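PDB 5UOF: alpha,alpha-trehalose-phosphate synthase (UDP-forming) from Burkholderia multivorans, which belongs to glycosyltransferase family 20 and has the two-domain GT-B fold of its clan, each domain built round a sheet with a parallel core. Local coordinates for residues R289-A292 against W297-R300. Residues are numbered along the deposited sequence; the frame is centred on the assembly and turned at random.
Sequences RMLA and WQGR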
loop_
_atom_site.group_PDB
_atom_site.type_symbol
_atom_site.label_atom_id
_atom_site.label_comp_id
_atom_site.label_asym_id
_atom_site.label_seq_id
_atom_site.Cartn_x
_atom_site.Cartn_y
_atom_site.Cartn_z
ATOM N N ARG A 289 -6.301 -5.659 25.626
ATOM C CA ARG A 289 -4.915 -5.798 26.057
ATOM C C ARG A 289 -4.613 -4.856 27.211
ATOM O O ARG A 289 -3.918 -5.228 28.155
ATOM C CB ARG A 289 -3.978 -5.530 24.877
ATOM C CG ARG A 289 -2.516 -5.777 25.163
ATOM C CD ARG A 289 -1.707 -5.897 23.861
ATOM N NE ARG A 289 -2.086 -7.066 23.067
ATOM C CZ ARG A 289 -1.408 -7.505 22.006
ATOM N NH1 ARG A 289 -0.317 -6.870 21.599
ATOM N NH2 ARG A 289 -1.820 -8.576 21.345
ATOM N N MET A 290 -5.144 -3.633 27.169
ATOM C CA MET A 290 -4.924 -2.727 28.288
ATOM C C MET A 290 -5.519 -3.289 29.575
ATOM O O MET A 290 -4.887 -3.238 30.633
ATOM C CB MET A 290 -5.510 -1.352 27.973
ATOM C CG MET A 290 -5.013 -0.278 28.920
ATOM S SD MET A 290 -6.294 0.939 29.220
ATOM C CE MET A 290 -7.448 -0.017 30.205
ATOM N N LEU A 291 -6.736 -3.838 29.503
ATOM C CA LEU A 291 -7.367 -4.385 30.699
ATOM C C LEU A 291 -6.606 -5.586 31.238
ATOM O O LEU A 291 -6.593 -5.819 32.454
ATOM C CB LEU A 291 -8.812 -4.782 30.400
ATOM C CG LEU A 291 -9.769 -3.643 30.055
ATOM C CD1 LEU A 291 -11.105 -4.247 29.670
ATOM C CD2 LEU A 291 -9.923 -2.682 31.245
ATOM N N ALA A 292 -5.990 -6.371 30.349
ATOM C CA ALA A 292 -5.165 -7.495 30.787
ATOM C C ALA A 292 -3.858 -7.010 31.404
ATOM O O ALA A 292 -3.398 -7.562 32.413
ATOM C CB ALA A 292 -4.887 -8.419 29.602
ATOM N N TRP A 297 -7.598 -1.398 36.089
ATOM C CA TRP A 297 -8.610 -0.687 35.320
ATOM C C TRP A 297 -9.890 -1.487 35.133
ATOM O O TRP A 297 -10.905 -0.915 34.712
ATOM C CB TRP A 297 -8.045 -0.263 33.957
ATOM C CG TRP A 297 -7.291 1.023 34.087
ATOM C CD1 TRP A 297 -5.951 1.215 33.922
ATOM C CD2 TRP A 297 -7.834 2.284 34.484
ATOM N NE1 TRP A 297 -5.628 2.532 34.170
ATOM C CE2 TRP A 297 -6.765 3.208 34.520
ATOM C CE3 TRP A 297 -9.125 2.729 34.799
ATOM C CZ2 TRP A 297 -6.946 4.554 34.871
ATOM C CZ3 TRP A 297 -9.300 4.065 35.153
ATOM C CH2 TRP A 297 -8.212 4.958 35.185
ATOM N N GLN A 298 -9.872 -2.783 35.419
ATOM C CA GLN A 298 -11.073 -3.591 35.277
ATOM C C GLN A 298 -12.149 -3.117 36.242
ATOM O O GLN A 298 -11.903 -2.967 37.442
ATOM C CB GLN A 298 -10.735 -5.067 35.510
ATOM C CG GLN A 298 -9.945 -5.656 34.341
ATOM C CD GLN A 298 -9.550 -7.102 34.570
ATOM O OE1 GLN A 298 -10.302 -7.876 35.162
ATOM N NE2 GLN A 298 -8.354 -7.468 34.119
ATOM N N GLY A 299 -13.342 -2.856 35.705
ATOM C CA GLY A 299 -14.426 -2.303 36.489
ATOM C C GLY A 299 -14.338 -0.812 36.746
ATOM O O GLY A 299 -15.193 -0.273 37.463
ATOM N N ARG A 300 -13.328 -0.133 36.205
ATOM C CA ARG A 300 -13.120 1.281 36.454
ATOM C C ARG A 300 -13.133 2.115 35.183
ATOM O O ARG A 300 -12.961 3.335 35.259
ATOM C CB ARG A 300 -11.800 1.502 37.200
ATOM C CG ARG A 300 -11.770 0.810 38.565
ATOM C CD ARG A 300 -10.597 1.289 39.402
ATOM N NE ARG A 300 -10.850 2.597 40.003
ATOM C CZ ARG A 300 -11.171 2.782 41.280
ATOM N NH1 ARG A 300 -11.386 4.008 41.742
ATOM N NH2 ARG A 300 -11.270 1.742 42.100
#
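M290 and L291, in the last turn of helix 280-293, pack against W297 and Q298 of the loop that leads into strand 301-306, a helix-to-strand connection in the domain built on the six-stranded parallel sheet of this GT-B fold. Apolar contact comes first. In the conformer described here, one of two for its side chain, M290 leaves with CG anti to the backbone N (chi1 -165°), then bends at chi2 and chi3 and brings its methyl CE obliquely to the indole, 3.8 Å from W297 CB. Its SD lies 5.2 Å from the centroid of the five-membered ring, a Met-aromatic contact also oblique to the ring. One branch of L291 reaches the same residue from the backbone side, CD2 standing 4.1 Å from W297 CB. F335 of helix 314-335 and W340 beyond it touch both L291 and Q298. Within the loop, R300 N hydrogen-bonds back to W297 O at 3.0 Å, closing a type II beta turn with G299, at positive phi, in third position. The polar link runs from the Q298 side chain, extended beyond CG, to the helix end: NE2 donates to L291 O at 2.9 Å, nearly straight at 168°, with the oxygen almost in the amide plane but NE2 well above the carbonyl plane.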